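Local coordinates for aerobactin synthase IucA (Klebsiella pneumoniae subsp. pneumoniae, PDB 5JM8), which probably catalyses an ATP-dependent ligation step in assembly of the siderophore aerobactin, as a member of the NIS synthetase family, at residues Val402-His407 with Arg512-Leu516; Ser451-Pro455 with Asn471-Arg475. One frame throughout, in Å; residues are numbered along the deposited sequence.

Interaction 1: Val402-His407 with Arg512-Leu516; sequences VDAYCH and RVRTL
L516 is the main bump of this helix pair: its two methyls spread into the shallow hollow made by D403, C406 and H407 on the facing helix. CD1 goes in deepest, 3.7 Å from C406 CB, and also lies against D403 OD1. CD2 turns to the H407 side, where it meets the imidazole obliquely, 4.1 Å from H407 NE2, the two side chains crossing at about a right angle. One methyl thus fills the groove while its twin brushes the CE1-NE2 side of the imidazole at the margin. V513 supplies the second, smaller bump. Its CG2 drops between V402 and C406, one helical turn apart, at 4.1 Å from V402 CG1 and 4.0 Å from C406 SG. The C406 sulfur, set anti to its carbonyl carbon (chi1 -64°), reaches forward between the two helices and is itself flanked by V513 CG2 and L516 CD1, so the sulfur sits between the two bumps of the other helix. Beside this apolar strip D403 and R512 form a salt bridge, D403 OD2 to R512 NH1 at 3.0 Å. The carboxylate and guanidinium planes are turned 48° apart, and the bridge rests chiefly on one oxygen; D403 OD1 lies instead along the arginine's aliphatic part, 3.5 Å from R512 CD. The extended run from CG to NE reaches past the carboxylate, and the turn at the last torsion brings NH1 back to D403 OD2. The two helical segments run roughly the same way, 34° apart with axes 9.9 Å apart at closest. V402, C406 and V513 are buried, whereas H407 is exposed. Helix 475-500 packs against the buried flank: V402 touches L498 and V513 touches T491, while R512 also rests on H399, earlier in helix 394-420.

Interaction 2: Ser451-Pro455 with Asn471-Arg475; sequences SAFMP and NVFTR
F453 presents both its backbone N and O to the chain at N471-F473. F453 N bonds to N471 O at 3.0 Å, in the carbonyl plane, and F453 O receives F473 N at 2.8 Å in a nearly straight bond. Using the residues on either side of V472, the pair makes a single parallel-type bridge, supplemented by CA-H...O contacts from A452 and V472. A third bond comes from a side chain: N471 ND2 reaches S451 O at 3.1 Å from well above the carbonyl plane. With CG placed between the backbone N and the carbonyl carbon (chi1 48°), the N471 amide turns back onto the strand, where it runs alongside the F453 ring with its plane nearly perpendicular. On the other flank A452 CB sits almost centrally over one face of the F473 ring, a CH-pi contact 3.7 Å from its centroid. M454, doubly bent, lays SD 4.1 Å from F473 CB and brings CE close to the carbonyl oxygens of F473 and T474, while P455 CD lies 3.4 Å from F473 O. Further out, S451 OG is held by C448 O, and F453 packs on R302 and L306 of helix 294-306. Q477 OE1 takes T474 N while T474 OG1 caps a backbone N beyond it, consistent with a capping box starting helix 475-500. Strand 451-453 thus pairs antiparallel with strand 422-424 on one edge and takes a single parallel bridge from N471-F473 on the other, near the nucleotide site, the S451 side chain about 11 Å from the bound ATP and from the magnesium ion.

In the fold
Following the chain from the N terminus, helix 394-420 supplies the first half of interaction 1, and 104 residues separate its segment from the one on helix 506-521 that closes the loop. Within it come strand 422-424, residues Q429, N430 and D447 of the magnesium site, and then interaction 2, which closes a much shorter loop of 15 residues containing helix 458-462. The smaller loop is nested wholly inside the larger. Interaction 2 ends where helix 475-500 begins, and this helix leads on to pack against interaction 1. The contacts do not touch: their centres lie 26 Å apart and their nearest atoms about 17 Å.

Interaction 1: Val402-His407 with Arg512-Leu516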
# COMPACT_ATOMS: atom_id res chain seq x y z
N VAL A 402 -6.76 -28.64 10.54
CA VAL A 402 -5.91 -29.81 10.75
C VAL A 402 -5.83 -30.69 9.51
O VAL A 402 -4.76 -31.21 9.18
CB VAL A 402 -6.41 -30.66 11.93
CG1 VAL A 402 -5.68 -32.01 11.98
CG2 VAL A 402 -6.23 -29.92 13.24
N ASP A 403 -6.96 -30.88 8.83
CA ASP A 403 -6.97 -31.67 7.60
C ASP A 403 -6.12 -31.04 6.51
O ASP A 403 -5.36 -31.72 5.83
CB ASP A 403 -8.40 -31.85 7.10
CG ASP A 403 -9.26 -32.65 8.05
OD1 ASP A 403 -8.70 -33.32 8.95
OD2 ASP A 403 -10.50 -32.62 7.90
N ALA A 404 -6.24 -29.72 6.36
CA ALA A 404 -5.46 -28.99 5.36
C ALA A 404 -3.98 -28.99 5.71
O ALA A 404 -3.13 -28.96 4.83
CB ALA A 404 -5.98 -27.57 5.24
N TYR A 405 -3.68 -29.02 7.01
CA TYR A 405 -2.30 -29.08 7.47
C TYR A 405 -1.66 -30.39 7.03
O TYR A 405 -0.50 -30.41 6.60
CB TYR A 405 -2.24 -28.94 9.00
CG TYR A 405 -0.89 -29.28 9.60
CD1 TYR A 405 0.10 -28.32 9.71
CD2 TYR A 405 -0.63 -30.55 10.08
CE1 TYR A 405 1.33 -28.62 10.27
CE2 TYR A 405 0.60 -30.87 10.64
CZ TYR A 405 1.57 -29.90 10.73
OH TYR A 405 2.80 -30.21 11.29
N CYS A 406 -2.41 -31.48 7.13
CA CYS A 406 -1.93 -32.78 6.71
C CYS A 406 -1.66 -32.82 5.21
O CYS A 406 -0.62 -33.32 4.77
CB CYS A 406 -2.94 -33.87 7.08
SG CYS A 406 -3.20 -34.06 8.85
N HIS A 407 -2.59 -32.30 4.42
CA HIS A 407 -2.49 -32.33 2.97
C HIS A 407 -1.40 -31.39 2.44
O HIS A 407 -0.73 -31.72 1.46
CB HIS A 407 -3.82 -31.96 2.33
CG HIS A 407 -4.87 -33.03 2.43
ND1 HIS A 407 -6.06 -32.85 3.10
CD2 HIS A 407 -4.90 -34.28 1.92
CE1 HIS A 407 -6.78 -33.95 3.01
NE2 HIS A 407 -6.10 -34.84 2.30
N ARG A 512 -7.84 -37.95 13.24
CA ARG A 512 -7.93 -37.38 11.89
C ARG A 512 -6.61 -37.51 11.16
O ARG A 512 -6.57 -37.90 9.99
CB ARG A 512 -8.33 -35.91 11.94
CG ARG A 512 -9.78 -35.67 12.28
CD ARG A 512 -10.22 -34.26 11.92
NE ARG A 512 -11.67 -34.12 11.99
CZ ARG A 512 -12.49 -34.23 10.95
NH1 ARG A 512 -12.02 -34.47 9.73
NH2 ARG A 512 -13.80 -34.09 11.13
N VAL A 513 -5.53 -37.16 11.85
CA VAL A 513 -4.20 -37.24 11.28
C VAL A 513 -3.88 -38.67 10.85
O VAL A 513 -3.35 -38.89 9.76
CB VAL A 513 -3.13 -36.75 12.27
CG1 VAL A 513 -1.75 -36.86 11.67
CG2 VAL A 513 -3.42 -35.31 12.69
N ARG A 514 -4.22 -39.63 11.71
CA ARG A 514 -3.96 -41.03 11.43
C ARG A 514 -4.65 -41.47 10.15
O ARG A 514 -4.04 -42.12 9.30
CB ARG A 514 -4.42 -41.90 12.60
CG ARG A 514 -4.16 -43.39 12.41
CD ARG A 514 -4.71 -44.20 13.57
NE ARG A 514 -6.13 -43.94 13.78
CZ ARG A 514 -6.80 -44.27 14.89
NH1 ARG A 514 -6.17 -44.87 15.89
NH2 ARG A 514 -8.09 -43.98 14.99
N THR A 515 -5.92 -41.11 10.02
CA THR A 515 -6.71 -41.42 8.83
C THR A 515 -6.01 -40.95 7.56
O THR A 515 -5.87 -41.70 6.60
CB THR A 515 -8.11 -40.77 8.88
OG1 THR A 515 -8.81 -41.22 10.05
CG2 THR A 515 -8.92 -41.12 7.64
N LEU A 516 -5.57 -39.70 7.56
CA LEU A 516 -4.94 -39.11 6.39
C LEU A 516 -3.52 -39.66 6.19
O LEU A 516 -3.08 -39.80 5.05
CB LEU A 516 -4.92 -37.59 6.52
CG LEU A 516 -6.32 -36.96 6.62
CD1 LEU A 516 -6.23 -35.46 6.83
CD2 LEU A 516 -7.15 -37.27 5.38

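Interaction 2: Ser451-Pro455 with Asn471-Arg475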
# COMPACT_ATOMS: atom_id res chain seq x y z
N SER A 451 18.65 -31.13 5.77
CA SER A 451 18.40 -31.97 4.60
C SER A 451 19.29 -33.20 4.64
O SER A 451 20.48 -33.11 4.96
CB SER A 451 18.63 -31.19 3.31
OG SER A 451 19.98 -30.78 3.19
N ALA A 452 18.71 -34.35 4.30
CA ALA A 452 19.46 -35.60 4.23
C ALA A 452 18.85 -36.50 3.16
O ALA A 452 17.73 -36.26 2.71
CB ALA A 452 19.47 -36.29 5.58
N PHE A 453 19.59 -37.53 2.77
CA PHE A 453 19.17 -38.39 1.67
C PHE A 453 19.21 -39.86 2.05
O PHE A 453 20.13 -40.33 2.72
CB PHE A 453 20.06 -38.14 0.45
CG PHE A 453 20.09 -36.70 0.02
CD1 PHE A 453 19.07 -36.17 -0.76
CD2 PHE A 453 21.13 -35.86 0.39
CE1 PHE A 453 19.09 -34.84 -1.15
CE2 PHE A 453 21.16 -34.54 -0.00
CZ PHE A 453 20.14 -34.03 -0.77
N MET A 454 18.18 -40.59 1.62
CA MET A 454 18.09 -42.02 1.86
C MET A 454 18.90 -42.76 0.80
O MET A 454 19.28 -42.17 -0.21
CB MET A 454 16.63 -42.47 1.83
CG MET A 454 15.76 -41.78 2.86
SD MET A 454 16.40 -41.96 4.53
CE MET A 454 16.29 -43.74 4.74
N PRO A 455 19.17 -44.05 1.04
CA PRO A 455 19.91 -44.85 0.06
C PRO A 455 19.27 -44.84 -1.33
O PRO A 455 19.99 -44.87 -2.32
CB PRO A 455 19.89 -46.25 0.67
CG PRO A 455 19.79 -46.01 2.13
CD PRO A 455 18.92 -44.80 2.28
N ASN A 471 25.63 -35.99 4.16
CA ASN A 471 24.31 -36.02 4.76
C ASN A 471 23.45 -37.13 4.14
O ASN A 471 22.37 -36.88 3.62
CB ASN A 471 23.61 -34.66 4.63
CG ASN A 471 23.68 -34.09 3.23
OD1 ASN A 471 24.56 -34.44 2.45
ND2 ASN A 471 22.77 -33.18 2.91
N VAL A 472 23.97 -38.35 4.20
CA VAL A 472 23.21 -39.54 3.85
C VAL A 472 22.76 -40.23 5.13
O VAL A 472 23.52 -40.33 6.09
CB VAL A 472 24.02 -40.54 2.99
CG1 VAL A 472 24.20 -40.02 1.57
CG2 VAL A 472 25.38 -40.84 3.63
N PHE A 473 21.51 -40.70 5.13
CA PHE A 473 20.93 -41.33 6.32
C PHE A 473 20.67 -42.81 6.12
O PHE A 473 20.26 -43.25 5.04
CB PHE A 473 19.61 -40.64 6.69
CG PHE A 473 19.76 -39.50 7.67
CD1 PHE A 473 21.00 -38.93 7.92
CD2 PHE A 473 18.66 -39.00 8.33
CE1 PHE A 473 21.13 -37.88 8.82
CE2 PHE A 473 18.78 -37.96 9.23
CZ PHE A 473 20.02 -37.40 9.47
N THR A 474 20.92 -43.59 7.17
CA THR A 474 20.52 -44.98 7.19
C THR A 474 19.04 -45.06 7.51
O THR A 474 18.41 -44.05 7.85
CB THR A 474 21.30 -45.79 8.24
OG1 THR A 474 20.98 -45.31 9.55
CG2 THR A 474 22.80 -45.67 8.01
N ARG A 475 18.48 -46.25 7.39
CA ARG A 475 17.09 -46.50 7.73
C ARG A 475 16.83 -46.15 9.20
O ARG A 475 15.90 -45.42 9.51
CB ARG A 475 16.73 -47.95 7.45
CG ARG A 475 15.27 -48.30 7.65
CD ARG A 475 15.00 -49.73 7.22
NE ARG A 475 13.62 -50.14 7.49
CZ ARG A 475 13.19 -50.65 8.64
NH1 ARG A 475 14.03 -50.80 9.66
NH2 ARG A 475 11.92 -50.99 8.78